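Side-chain contacts in cytochrome c-552 (Thiobacillus ferrooxidans, PDB 1H1O), which transfers electrons in the bacterial periplasm as a diheme, high-potential cytochrome c: residues A[149-154]-A[159-164]; A[142-147]-A[175-180]; A[112-117]-A[170-175]. All blocks are in the same frame, centred on the assembly; numbering follows the deposited sequence.

All three contacts belong to the second cytochrome c unit, and their centres form a compact triangle 12 to 14 Å on a side. Along the chain comes first the loop 112-117, then helix 141-153, which supplies segments 142-147 and 149-154, then helix 159-165, and last helix 170-182, which contributes to contacts 2 and 3. Contact 1 joins two successive helices, 141-153 and 159-165, whereas contacts 2 and 3 bring helix 170-182 back against earlier parts of the chain and share Asp175. Met173 packs on Thr149 and His152, joining contacts 1 and 3. Together the segments build much of the wall round one heme, while Tyr143 in contact 2 also reaches toward the other.

Contact 1 of 3, residues A[149-154]-A[159-164]; sequences TYFHNG and TLMNQI. With ZN (zinc ion), chain H; HEM (protoporphyrin IX containing Fe), chain C.
Met161 SD, in Met-aromatic contact with Phe151 at 4.9 Å from the ring centroid, bonds the iron of the heme of chain C at 2.3 Å, with His123 on the other axial position: the His/Met ligation of a class I cytochrome c. Thioether sulfur suits this place, being a soft ligand on a flexible, apolar chain. That chain is bent at chi2 (-57°) and chi3 (-56°), which turns SD to the metal while CB stays over the Phe151 ring, a CH-pi contact 3.3 Å from its centroid and 12° off the normal. Phenylalanine supplies a broad, rigid surface behind the ligand, and its CE2 stands 3.6 Å from C2A of the heme. The helices run nearly perpendicular; Gly154, with positive phi, follows the end of the first, where a side chain would jam against the preceding carbonyl O. On that helix His152 points away from this packing; its ND1 is hydrogen-bonded to Ala165 O, and NE2 binds a zinc ion at 2.3 Å.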
loop_
_atom_site.group_PDB
_atom_site.type_symbol
_atom_site.label_atom_id
_atom_site.label_comp_id
_atom_site.label_asym_id
_atom_site.label_seq_id
_atom_site.Cartn_x
_atom_site.Cartn_y
_atom_site.Cartn_z
ATOM N N THR A 149 -1.882 -3.633 -9.919
ATOM C CA THR A 149 -1.707 -4.686 -10.906
ATOM C C THR A 149 -2.164 -6.020 -10.302
ATOM O O THR A 149 -2.881 -6.796 -10.941
ATOM C CB THR A 149 -0.241 -4.779 -11.318
ATOM O OG1 THR A 149 0.170 -3.510 -11.836
ATOM C CG2 THR A 149 -0.041 -5.850 -12.397
ATOM N N TYR A 150 -1.749 -6.275 -9.063
ATOM C CA TYR A 150 -2.107 -7.510 -8.358
ATOM C C TYR A 150 -3.623 -7.597 -8.131
ATOM O O TYR A 150 -4.212 -8.674 -8.196
ATOM C CB TYR A 150 -1.399 -7.567 -7.002
ATOM C CG TYR A 150 0.085 -7.899 -7.027
ATOM C CD1 TYR A 150 0.927 -7.397 -6.039
ATOM C CD2 TYR A 150 0.635 -8.762 -7.981
ATOM C CE1 TYR A 150 2.265 -7.734 -5.986
ATOM C CE2 TYR A 150 1.993 -9.113 -7.941
ATOM C CZ TYR A 150 2.803 -8.591 -6.932
ATOM O OH TYR A 150 4.147 -8.891 -6.830
ATOM N N PHE A 151 -4.238 -6.461 -7.837
ATOM C CA PHE A 151 -5.679 -6.403 -7.615
ATOM C C PHE A 151 -6.423 -6.593 -8.931
ATOM O O PHE A 151 -7.435 -7.288 -8.996
ATOM C CB PHE A 151 -6.074 -5.053 -7.011
ATOM C CG PHE A 151 -5.731 -4.910 -5.563
ATOM C CD1 PHE A 151 -6.115 -5.881 -4.646
ATOM C CD2 PHE A 151 -5.101 -3.769 -5.095
ATOM C CE1 PHE A 151 -5.882 -5.708 -3.278
ATOM C CE2 PHE A 151 -4.870 -3.594 -3.720
ATOM C CZ PHE A 151 -5.265 -4.563 -2.826
ATOM N N HIS A 152 -5.912 -5.947 -9.970
ATOM C CA HIS A 152 -6.498 -6.029 -11.294
ATOM C C HIS A 152 -6.309 -7.452 -11.792
ATOM O O HIS A 152 -7.186 -8.021 -12.429
ATOM C CB HIS A 152 -5.799 -5.049 -12.218
ATOM C CG HIS A 152 -6.409 -4.975 -13.579
ATOM N ND1 HIS A 152 -7.618 -4.356 -13.821
ATOM C CD2 HIS A 152 -5.994 -5.474 -14.766
ATOM C CE1 HIS A 152 -7.917 -4.477 -15.102
ATOM N NE2 HIS A 152 -6.949 -5.150 -15.695
ATOM N N ASN A 153 -5.153 -8.023 -11.477
ATOM C CA ASN A 153 -4.818 -9.397 -11.845
ATOM C C ASN A 153 -5.632 -10.419 -11.087
ATOM O O ASN A 153 -5.962 -11.474 -11.618
ATOM C CB ASN A 153 -3.348 -9.699 -11.527
ATOM C CG ASN A 153 -2.428 -9.296 -12.630
ATOM O OD1 ASN A 153 -1.202 -9.321 -12.475
ATOM N ND2 ASN A 153 -3.007 -8.927 -13.776
ATOM N N GLY A 154 -5.911 -10.117 -9.824
ATOM C CA GLY A 154 -6.628 -11.060 -8.983
ATOM C C GLY A 154 -5.607 -11.861 -8.180
ATOM O O GLY A 154 -5.963 -12.714 -7.363
ATOM N N THR A 159 -11.916 -8.877 -2.196
ATOM C CA THR A 159 -13.179 -8.610 -2.860
ATOM C C THR A 159 -13.317 -7.137 -3.231
ATOM O O THR A 159 -13.607 -6.806 -4.379
ATOM C CB THR A 159 -14.361 -9.033 -1.968
ATOM O OG1 THR A 159 -14.298 -10.445 -1.743
ATOM C CG2 THR A 159 -15.686 -8.692 -2.642
ATOM N N LEU A 160 -13.085 -6.255 -2.267
ATOM C CA LEU A 160 -13.208 -4.816 -2.509
ATOM C C LEU A 160 -12.314 -4.297 -3.615
ATOM O O LEU A 160 -12.796 -3.769 -4.624
ATOM C CB LEU A 160 -12.923 -4.051 -1.216
ATOM C CG LEU A 160 -14.109 -3.744 -0.291
ATOM C CD1 LEU A 160 -15.193 -4.785 -0.439
ATOM C CD2 LEU A 160 -13.612 -3.648 1.144
ATOM N N MET A 161 -11.007 -4.453 -3.438
ATOM C CA MET A 161 -10.055 -3.975 -4.431
ATOM C C MET A 161 -10.046 -4.750 -5.732
ATOM O O MET A 161 -9.753 -4.189 -6.776
ATOM C CB MET A 161 -8.651 -3.926 -3.834
ATOM C CG MET A 161 -8.471 -2.746 -2.889
ATOM S SD MET A 161 -8.830 -1.168 -3.725
ATOM C CE MET A 161 -7.702 -1.270 -5.105
ATOM N N ASN A 162 -10.344 -6.042 -5.687
ATOM C CA ASN A 162 -10.389 -6.786 -6.941
ATOM C C ASN A 162 -11.507 -6.167 -7.784
ATOM O O ASN A 162 -11.363 -5.984 -8.996
ATOM C CB ASN A 162 -10.647 -8.272 -6.697
ATOM C CG ASN A 162 -9.429 -8.982 -6.149
ATOM O OD1 ASN A 162 -8.302 -8.652 -6.514
ATOM N ND2 ASN A 162 -9.645 -9.959 -5.282
ATOM N N GLN A 163 -12.613 -5.817 -7.135
ATOM C CA GLN A 163 -13.709 -5.204 -7.854
ATOM C C GLN A 163 -13.335 -3.789 -8.275
ATOM O O GLN A 163 -13.536 -3.420 -9.423
ATOM C CB GLN A 163 -14.972 -5.188 -7.000
ATOM C CG GLN A 163 -15.703 -6.509 -6.990
ATOM C CD GLN A 163 -16.223 -6.872 -8.356
ATOM O OE1 GLN A 163 -15.916 -7.945 -8.880
ATOM N NE2 GLN A 163 -17.015 -5.975 -8.952
ATOM N N ILE A 164 -12.770 -3.014 -7.353
ATOM C CA ILE A 164 -12.368 -1.648 -7.645
ATOM C C ILE A 164 -11.330 -1.534 -8.770
ATOM O O ILE A 164 -11.388 -0.612 -9.575
ATOM C CB ILE A 164 -11.794 -0.946 -6.377
ATOM C CG1 ILE A 164 -12.908 -0.256 -5.588
ATOM C CG2 ILE A 164 -10.782 0.105 -6.768
ATOM C CD1 ILE A 164 -13.968 -1.184 -5.036
HETATM ZN ZN ZN H . -6.963 -6.260 -17.705
HETATM C CHA HEM C . -5.998 -1.235 -0.648
HETATM C CHB HEM C . -5.794 1.682 -4.439
HETATM C CHC HEM C . -10.545 2.388 -4.056
HETATM C CHD HEM C . -10.714 -0.472 -0.261
HETATM C C1A HEM C . -5.510 -0.496 -1.726
HETATM C C2A HEM C . -4.132 -0.481 -2.166
HETATM C C3A HEM C . -4.055 0.345 -3.231
HETATM C C4A HEM C . -5.418 0.827 -3.440
HETATM C CMA HEM C . -2.869 0.721 -4.070
HETATM C CAA HEM C . -3.035 -1.263 -1.531
HETATM C CBA HEM C . -2.403 -0.561 -0.338
HETATM C CGA HEM C . -1.264 -1.182 0.156
HETATM O O1A HEM C . -0.636 -0.523 1.035
HETATM O O2A HEM C . -0.877 -2.301 -0.198
HETATM C C1B HEM C . -7.086 2.120 -4.654
HETATM C C2B HEM C . -7.449 2.986 -5.745
HETATM C C3B HEM C . -8.794 3.151 -5.647
HETATM C C4B HEM C . -9.231 2.431 -4.488
HETATM C CMB HEM C . -6.463 3.520 -6.760
HETATM C CAB HEM C . -9.736 3.896 -6.525
HETATM C CBB HEM C . -9.627 3.514 -8.034
HETATM C C1C HEM C . -11.009 1.695 -2.991
HETATM C C2C HEM C . -12.387 1.656 -2.567
HETATM C C3C HEM C . -12.405 0.819 -1.501
HETATM C C4C HEM C . -11.076 0.389 -1.271
HETATM C CMC HEM C . -13.499 2.418 -3.262
HETATM C CAC HEM C . -13.588 0.340 -0.630
HETATM C CBC HEM C . -14.771 -0.252 -1.462
HETATM C C1D HEM C . -9.438 -0.939 -0.017
HETATM C C2D HEM C . -9.109 -1.870 1.056
HETATM C C3D HEM C . -7.799 -2.088 0.939
HETATM C C4D HEM C . -7.313 -1.279 -0.203
HETATM C CMD HEM C . -10.102 -2.430 2.030
HETATM C CAD HEM C . -6.906 -2.984 1.762
HETATM C CBD HEM C . -7.096 -4.497 1.297
HETATM C CGD HEM C . -6.600 -5.436 2.232
HETATM O O1D HEM C . -7.205 -5.622 3.347
HETATM O O2D HEM C . -5.564 -6.104 1.974
HETATM N NA HEM C . -6.279 0.297 -2.501
HETATM N NB HEM C . -8.187 1.779 -3.887
HETATM N NC HEM C . -10.212 0.912 -2.175
HETATM N ND HEM C . -8.327 -0.593 -0.767
HETATM FE FE HEM C . -8.262 0.618 -2.322
#

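Contact 2 of 3, residues A[142-147]-A[175-180]; sequences GYIIQQ and DVAAYL. With HEM (protoporphyrin IX containing Fe), chain D.
Ile144 has CG1 beside its backbone N (chi1 -67°) and CD1 extended beyond it (chi2 176°), so that CD1 reaches Leu180 of segment 175-180 while the other branch, CG2, drops onto Ala177. The CD1 methyl meets Leu180 CB at 3.5 Å, the two side chains crossing at about a right angle, and CG2 rests 3.7 Å from Ala177 CB. Ile145, with the same first torsion, lays CG1 against that same methyl, 3.4 Å from Ala177 CB, which is tight for two carbons. Both isoleucines thus rest on the one methyl of Ala177. Its small size suits the place: the CA atoms of Ile144 and Ala177 come within 5.5 Å, and the segment axes approach to 8.5 Å. No hydrogen bond crosses this apolar seam.

The polar work is done on another side of helix 141-153. There Tyr143 OH hydrogen-bonds a propionate of the heme of chain C and lies 3.0 Å from O2A of a propionate of the heme of chain D; a tyrosine suits this place because its ring carries a hydroxyl out to both propionates. Gln147 CG covers part of one face of that ring.

The two helices run roughly antiparallel, their directions 145° apart. Val176 touches Ile106 and Leu180 touches Phe107, joining the first and last helices of the unit in the pair usual for the cytochrome c fold, so helix 170-182 packs against both helix 100-109 and helix 141-153.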
loop_
_atom_site.group_PDB
_atom_site.type_symbol
_atom_site.label_atom_id
_atom_site.label_comp_id
_atom_site.label_asym_id
_atom_site.label_seq_id
_atom_site.Cartn_x
_atom_site.Cartn_y
_atom_site.Cartn_z
ATOM N N GLY A 142 5.944 2.807 -7.409
ATOM C CA GLY A 142 5.948 1.480 -7.977
ATOM C C GLY A 142 5.105 0.558 -7.128
ATOM O O GLY A 142 4.380 -0.276 -7.659
ATOM N N TYR A 143 5.174 0.710 -5.811
ATOM C CA TYR A 143 4.407 -0.166 -4.953
ATOM C C TYR A 143 2.919 -0.068 -5.225
ATOM O O TYR A 143 2.228 -1.087 -5.284
ATOM C CB TYR A 143 4.652 0.133 -3.488
ATOM C CG TYR A 143 3.887 -0.808 -2.603
ATOM C CD1 TYR A 143 4.303 -2.131 -2.426
ATOM C CD2 TYR A 143 2.709 -0.397 -1.981
ATOM C CE1 TYR A 143 3.554 -3.022 -1.644
ATOM C CE2 TYR A 143 1.958 -1.270 -1.204
ATOM C CZ TYR A 143 2.380 -2.575 -1.037
ATOM O OH TYR A 143 1.632 -3.416 -0.255
ATOM N N ILE A 144 2.422 1.155 -5.380
ATOM C CA ILE A 144 1.005 1.357 -5.650
ATOM C C ILE A 144 0.623 0.684 -6.968
ATOM O O ILE A 144 -0.326 -0.110 -7.034
ATOM C CB ILE A 144 0.684 2.854 -5.710
ATOM C CG1 ILE A 144 0.865 3.453 -4.319
ATOM C CG2 ILE A 144 -0.737 3.075 -6.251
ATOM C CD1 ILE A 144 0.669 4.921 -4.262
ATOM N N ILE A 145 1.384 0.990 -8.011
ATOM C CA ILE A 145 1.148 0.409 -9.331
ATOM C C ILE A 145 1.177 -1.108 -9.244
ATOM O O ILE A 145 0.346 -1.796 -9.840
ATOM C CB ILE A 145 2.222 0.851 -10.325
ATOM C CG1 ILE A 145 2.168 2.374 -10.480
ATOM C CG2 ILE A 145 2.029 0.122 -11.664
ATOM C CD1 ILE A 145 3.202 2.933 -11.424
ATOM N N GLN A 146 2.133 -1.632 -8.490
ATOM C CA GLN A 146 2.260 -3.076 -8.346
ATOM C C GLN A 146 1.042 -3.680 -7.670
ATOM O O GLN A 146 0.568 -4.743 -8.052
ATOM C CB GLN A 146 3.500 -3.436 -7.533
ATOM C CG GLN A 146 3.678 -4.941 -7.376
ATOM C CD GLN A 146 3.713 -5.641 -8.731
ATOM O OE1 GLN A 146 2.683 -6.095 -9.252
ATOM N NE2 GLN A 146 4.898 -5.711 -9.318
ATOM N N GLN A 147 0.543 -3.016 -6.641
ATOM C CA GLN A 147 -0.616 -3.551 -5.958
ATOM C C GLN A 147 -1.868 -3.425 -6.839
ATOM O O GLN A 147 -2.694 -4.316 -6.862
ATOM C CB GLN A 147 -0.788 -2.858 -4.613
ATOM C CG GLN A 147 0.450 -3.022 -3.733
ATOM C CD GLN A 147 0.860 -4.473 -3.618
ATOM O OE1 GLN A 147 2.045 -4.822 -3.747
ATOM N NE2 GLN A 147 -0.118 -5.336 -3.383
ATOM N N ASP A 175 -1.170 7.233 -12.867
ATOM C CA ASP A 175 -1.627 8.533 -12.415
ATOM C C ASP A 175 -1.984 8.514 -10.960
ATOM O O ASP A 175 -1.471 9.316 -10.190
ATOM C CB ASP A 175 -2.793 8.990 -13.265
ATOM C CG ASP A 175 -2.361 9.221 -14.672
ATOM O OD1 ASP A 175 -1.126 9.185 -14.830
ATOM O OD2 ASP A 175 -3.193 9.427 -15.586
ATOM N N VAL A 176 -2.838 7.585 -10.560
ATOM C CA VAL A 176 -3.197 7.523 -9.160
ATOM C C VAL A 176 -1.930 7.302 -8.328
ATOM O O VAL A 176 -1.784 7.888 -7.263
ATOM C CB VAL A 176 -4.220 6.414 -8.903
ATOM C CG1 VAL A 176 -4.663 6.444 -7.452
ATOM C CG2 VAL A 176 -5.417 6.628 -9.803
ATOM N N ALA A 177 -1.005 6.482 -8.821
ATOM C CA ALA A 177 0.235 6.237 -8.092
ATOM C C ALA A 177 1.056 7.523 -7.977
ATOM O O ALA A 177 1.534 7.872 -6.893
ATOM C CB ALA A 177 1.066 5.142 -8.783
ATOM N N ALA A 178 1.228 8.217 -9.099
ATOM C CA ALA A 178 1.988 9.456 -9.100
ATOM C C ALA A 178 1.379 10.356 -8.035
ATOM O O ALA A 178 2.064 10.803 -7.113
ATOM C CB ALA A 178 1.914 10.122 -10.464
ATOM N N TYR A 179 0.075 10.592 -8.138
ATOM C CA TYR A 179 -0.591 11.446 -7.167
ATOM C C TYR A 179 -0.367 11.003 -5.711
ATOM O O TYR A 179 0.163 11.755 -4.896
ATOM C CB TYR A 179 -2.098 11.523 -7.473
ATOM C CG TYR A 179 -2.888 12.246 -6.406
ATOM C CD1 TYR A 179 -3.810 11.566 -5.608
ATOM C CD2 TYR A 179 -2.676 13.600 -6.157
ATOM C CE1 TYR A 179 -4.500 12.214 -4.588
ATOM C CE2 TYR A 179 -3.361 14.264 -5.133
ATOM C CZ TYR A 179 -4.269 13.563 -4.356
ATOM O OH TYR A 179 -4.929 14.209 -3.337
ATOM N N LEU A 180 -0.767 9.785 -5.387
ATOM C CA LEU A 180 -0.633 9.268 -4.033
ATOM C C LEU A 180 0.781 9.311 -3.454
ATOM O O LEU A 180 0.972 9.668 -2.291
ATOM C CB LEU A 180 -1.168 7.830 -3.974
ATOM C CG LEU A 180 -2.620 7.548 -3.536
ATOM C CD1 LEU A 180 -3.446 8.833 -3.412
ATOM C CD2 LEU A 180 -3.251 6.596 -4.539
HETATM C CHA HEM D . 5.023 -5.656 2.475
HETATM C CHB HEM D . 5.471 -5.877 7.250
HETATM C CHC HEM D . 9.964 -7.536 6.711
HETATM C CHD HEM D . 9.570 -7.211 1.984
HETATM C C1A HEM D . 4.730 -5.564 3.837
HETATM C C2A HEM D . 3.463 -5.147 4.403
HETATM C C3A HEM D . 3.593 -5.206 5.758
HETATM C C4A HEM D . 4.945 -5.664 5.999
HETATM C CMA HEM D . 2.591 -4.891 6.840
HETATM C CAA HEM D . 2.248 -4.738 3.607
HETATM C CBA HEM D . 2.151 -3.208 3.409
HETATM C CGA HEM D . 1.044 -2.771 2.642
HETATM O O1A HEM D . 1.058 -1.530 2.322
HETATM O O2A HEM D . 0.108 -3.512 2.277
HETATM C C1B HEM D . 6.742 -6.352 7.510
HETATM C C2B HEM D . 7.229 -6.602 8.846
HETATM C C3B HEM D . 8.490 -7.099 8.701
HETATM C C4B HEM D . 8.768 -7.111 7.275
HETATM C CMB HEM D . 6.413 -6.353 10.101
HETATM C CAB HEM D . 9.459 -7.574 9.754
HETATM C CBB HEM D . 8.959 -8.776 10.603
HETATM C C1C HEM D . 10.262 -7.583 5.383
HETATM C C2C HEM D . 11.516 -8.039 4.835
HETATM C C3C HEM D . 11.378 -7.946 3.488
HETATM C C4C HEM D . 10.079 -7.435 3.235
HETATM C CMC HEM D . 12.667 -8.511 5.682
HETATM C CAC HEM D . 12.372 -8.314 2.373
HETATM C CBC HEM D . 12.863 -9.791 2.436
HETATM C C1D HEM D . 8.295 -6.750 1.693
HETATM C C2D HEM D . 7.802 -6.572 0.341
HETATM C C3D HEM D . 6.527 -6.165 0.486
HETATM C C4D HEM D . 6.251 -6.060 1.918
HETATM C CMD HEM D . 8.611 -6.843 -0.905
HETATM C CAD HEM D . 5.503 -5.883 -0.560
HETATM C CBD HEM D . 5.026 -7.355 -1.029
HETATM C CGD HEM D . 3.762 -7.457 -1.626
HETATM O O1D HEM D . 3.536 -6.813 -2.668
HETATM O O2D HEM D . 2.867 -8.218 -1.159
HETATM N NA HEM D . 5.619 -5.874 4.815
HETATM N NB HEM D . 7.688 -6.663 6.552
HETATM N NC HEM D . 9.388 -7.210 4.378
HETATM N ND HEM D . 7.346 -6.433 2.630
HETATM FE FE HEM D . 7.530 -6.520 4.584
#

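Contact 3 of 3, residues A[112-117]-A[170-175]; sequences TNEQIP and VAQMKD. With HEM (protoporphyrin IX containing Fe), chain C.
The loop that leads into the heme attachment site of the second cytochrome c unit is tied here to the start of helix 170-182, by Glu114 and Ile116 meeting Gln172. Cys119, just beyond the loop, is predicted to be one of the covalent heme links. Gln115 and Ile116 both face Val111 in a G1 beta bulge, and Glu114 and Ile116 both have CB directed toward the helix.

Gln172 and Glu114 approach from opposite directions with extended chains, long enough to span backbones that lie well apart: even the nearest CA atoms, those of Ile116 and Gln172, are 9.9 Å from each other. Gln172 NE2 donates to Glu114 OE2 at 2.5 Å, with an N-H...O angle of 133°. The bond is bent and modelled shorter than usual, so its exact length is doubtful, but amide and carboxylate are nearly coplanar, 8° apart. Ile116 CD1 lies above the plane of the same amide but well tilted from its normal, 3.0 Å from Gln172 OE1, while its CG2 branch turns to the porphyrin, 3.8 Å from CBB of the heme of chain C. Isoleucine thus serves two surfaces with its two branches.

A leucine in place of Gln172 would probably leave the Glu114 carboxylate without its N-H donor and Thr169 N without its acceptor. Glutamine can serve both: NE2 donates to the acid and OE1 accepts from Thr169 N, directly before the helix, although OE1 also stands 3.1 Å from Glu114 OE2, where two acceptors meet. Held at both ends, the amide should be fixed in its rotation.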
loop_
_atom_site.group_PDB
_atom_site.type_symbol
_atom_site.label_atom_id
_atom_site.label_comp_id
_atom_site.label_asym_id
_atom_site.label_seq_id
_atom_site.Cartn_x
_atom_site.Cartn_y
_atom_site.Cartn_z
ATOM N N THR A 112 -16.584 8.086 -13.819
ATOM C CA THR A 112 -17.890 7.486 -14.014
ATOM C C THR A 112 -18.086 6.559 -15.202
ATOM O O THR A 112 -18.421 5.387 -15.015
ATOM C CB THR A 112 -18.971 8.562 -14.074
ATOM O OG1 THR A 112 -18.895 9.369 -12.894
ATOM C CG2 THR A 112 -20.334 7.919 -14.147
ATOM N N ASN A 113 -17.891 7.067 -16.415
ATOM C CA ASN A 113 -18.112 6.237 -17.600
ATOM C C ASN A 113 -17.192 5.034 -17.694
ATOM O O ASN A 113 -17.458 4.095 -18.445
ATOM C CB ASN A 113 -18.019 7.080 -18.883
ATOM C CG ASN A 113 -16.718 7.841 -18.995
ATOM O OD1 ASN A 113 -16.671 8.929 -19.576
ATOM N ND2 ASN A 113 -15.650 7.276 -18.447
ATOM N N GLU A 114 -16.113 5.049 -16.924
ATOM C CA GLU A 114 -15.174 3.939 -16.936
ATOM C C GLU A 114 -15.431 3.062 -15.724
ATOM O O GLU A 114 -14.765 2.041 -15.513
ATOM C CB GLU A 114 -13.743 4.467 -16.917
ATOM C CG GLU A 114 -12.946 4.055 -18.134
ATOM C CD GLU A 114 -11.575 4.689 -18.175
ATOM O OE1 GLU A 114 -11.474 5.857 -18.604
ATOM O OE2 GLU A 114 -10.603 4.016 -17.769
ATOM N N GLN A 115 -16.417 3.478 -14.940
ATOM C CA GLN A 115 -16.812 2.777 -13.734
ATOM C C GLN A 115 -15.667 2.589 -12.750
ATOM O O GLN A 115 -15.511 1.536 -12.138
ATOM C CB GLN A 115 -17.459 1.444 -14.100
ATOM C CG GLN A 115 -18.817 1.638 -14.773
ATOM C CD GLN A 115 -19.395 0.360 -15.322
ATOM O OE1 GLN A 115 -19.462 -0.655 -14.630
ATOM N NE2 GLN A 115 -19.827 0.401 -16.575
ATOM N N ILE A 116 -14.865 3.638 -12.611
ATOM C CA ILE A 116 -13.756 3.645 -11.672
ATOM C C ILE A 116 -14.242 4.428 -10.464
ATOM O O ILE A 116 -14.520 5.622 -10.560
ATOM C CB ILE A 116 -12.535 4.343 -12.268
ATOM C CG1 ILE A 116 -12.067 3.566 -13.500
ATOM C CG2 ILE A 116 -11.414 4.415 -11.230
ATOM C CD1 ILE A 116 -10.825 4.141 -14.158
ATOM N N PRO A 117 -14.351 3.764 -9.305
ATOM C CA PRO A 117 -14.814 4.384 -8.059
ATOM C C PRO A 117 -13.903 5.490 -7.581
ATOM O O PRO A 117 -12.686 5.457 -7.816
ATOM C CB PRO A 117 -14.816 3.226 -7.058
ATOM C CG PRO A 117 -14.810 1.987 -7.915
ATOM C CD PRO A 117 -13.950 2.367 -9.076
ATOM N N VAL A 170 -3.459 0.494 -16.925
ATOM C CA VAL A 170 -2.087 0.701 -16.480
ATOM C C VAL A 170 -1.804 2.198 -16.436
ATOM O O VAL A 170 -1.184 2.694 -15.499
ATOM C CB VAL A 170 -1.083 0.038 -17.440
ATOM C CG1 VAL A 170 0.329 0.424 -17.052
ATOM C CG2 VAL A 170 -1.243 -1.472 -17.401
ATOM N N ALA A 171 -2.274 2.917 -17.450
ATOM C CA ALA A 171 -2.067 4.352 -17.513
ATOM C C ALA A 171 -2.637 5.071 -16.281
ATOM O O ALA A 171 -1.966 5.922 -15.695
ATOM C CB ALA A 171 -2.683 4.903 -18.771
ATOM N N GLN A 172 -3.867 4.734 -15.892
ATOM C CA GLN A 172 -4.500 5.353 -14.733
ATOM C C GLN A 172 -3.810 4.913 -13.442
ATOM O O GLN A 172 -3.680 5.704 -12.500
ATOM C CB GLN A 172 -5.985 4.995 -14.687
ATOM C CG GLN A 172 -6.778 5.534 -15.877
ATOM C CD GLN A 172 -8.143 4.867 -16.038
ATOM O OE1 GLN A 172 -8.321 3.696 -15.695
ATOM N NE2 GLN A 172 -9.106 5.608 -16.584
ATOM N N MET A 173 -3.376 3.654 -13.388
ATOM C CA MET A 173 -2.671 3.168 -12.205
ATOM C C MET A 173 -1.488 4.081 -11.944
ATOM O O MET A 173 -1.206 4.437 -10.802
ATOM C CB MET A 173 -2.134 1.755 -12.411
ATOM C CG MET A 173 -3.176 0.665 -12.395
ATOM S SD MET A 173 -2.376 -0.921 -12.619
ATOM C CE MET A 173 -3.821 -1.981 -12.776
ATOM N N LYS A 174 -0.801 4.458 -13.018
ATOM C CA LYS A 174 0.362 5.337 -12.923
ATOM C C LYS A 174 -0.036 6.727 -12.399
ATOM O O LYS A 174 0.667 7.325 -11.584
ATOM C CB LYS A 174 1.029 5.462 -14.293
ATOM C CG LYS A 174 1.646 4.167 -14.811
ATOM C CD LYS A 174 2.283 4.390 -16.175
ATOM C CE LYS A 174 3.065 3.172 -16.643
ATOM N NZ LYS A 174 3.664 3.410 -17.986
ATOM N N ASP A 175 -1.170 7.233 -12.867
ATOM C CA ASP A 175 -1.627 8.533 -12.415
ATOM C C ASP A 175 -1.984 8.514 -10.960
ATOM O O ASP A 175 -1.471 9.316 -10.190
ATOM C CB ASP A 175 -2.793 8.990 -13.265
ATOM C CG ASP A 175 -2.361 9.221 -14.672
ATOM O OD1 ASP A 175 -1.126 9.185 -14.830
ATOM O OD2 ASP A 175 -3.193 9.427 -15.586
HETATM C CHA HEM C . -5.998 -1.235 -0.648
HETATM C CHB HEM C . -5.794 1.682 -4.439
HETATM C CHC HEM C . -10.545 2.388 -4.056
HETATM C CHD HEM C . -10.714 -0.472 -0.261
HETATM C C1A HEM C . -5.510 -0.496 -1.726
HETATM C C2A HEM C . -4.132 -0.481 -2.166
HETATM C C3A HEM C . -4.055 0.345 -3.231
HETATM C C4A HEM C . -5.418 0.827 -3.440
HETATM C CMA HEM C . -2.869 0.721 -4.070
HETATM C CAA HEM C . -3.035 -1.263 -1.531
HETATM C CBA HEM C . -2.403 -0.561 -0.338
HETATM C CGA HEM C . -1.264 -1.182 0.156
HETATM O O1A HEM C . -0.636 -0.523 1.035
HETATM O O2A HEM C . -0.877 -2.301 -0.198
HETATM C C1B HEM C . -7.086 2.120 -4.654
HETATM C C2B HEM C . -7.449 2.986 -5.745
HETATM C C3B HEM C . -8.794 3.151 -5.647
HETATM C C4B HEM C . -9.231 2.431 -4.488
HETATM C CMB HEM C . -6.463 3.520 -6.760
HETATM C CAB HEM C . -9.736 3.896 -6.525
HETATM C CBB HEM C . -9.627 3.514 -8.034
HETATM C C1C HEM C . -11.009 1.695 -2.991
HETATM C C2C HEM C . -12.387 1.656 -2.567
HETATM C C3C HEM C . -12.405 0.819 -1.501
HETATM C C4C HEM C . -11.076 0.389 -1.271
HETATM C CMC HEM C . -13.499 2.418 -3.262
HETATM C CAC HEM C . -13.588 0.340 -0.630
HETATM C CBC HEM C . -14.771 -0.252 -1.462
HETATM C C1D HEM C . -9.438 -0.939 -0.017
HETATM C C2D HEM C . -9.109 -1.870 1.056
HETATM C C3D HEM C . -7.799 -2.088 0.939
HETATM C C4D HEM C . -7.313 -1.279 -0.203
HETATM C CMD HEM C . -10.102 -2.430 2.030
HETATM C CAD HEM C . -6.906 -2.984 1.762
HETATM C CBD HEM C . -7.096 -4.497 1.297
HETATM C CGD HEM C . -6.600 -5.436 2.232
HETATM O O1D HEM C . -7.205 -5.622 3.347
HETATM O O2D HEM C . -5.564 -6.104 1.974
HETATM N NA HEM C . -6.279 0.297 -2.501
HETATM N NB HEM C . -8.187 1.779 -3.887
HETATM N NC HEM C . -10.212 0.912 -2.175
HETATM N ND HEM C . -8.327 -0.593 -0.767
HETATM FE FE HEM C . -8.262 0.618 -2.322
#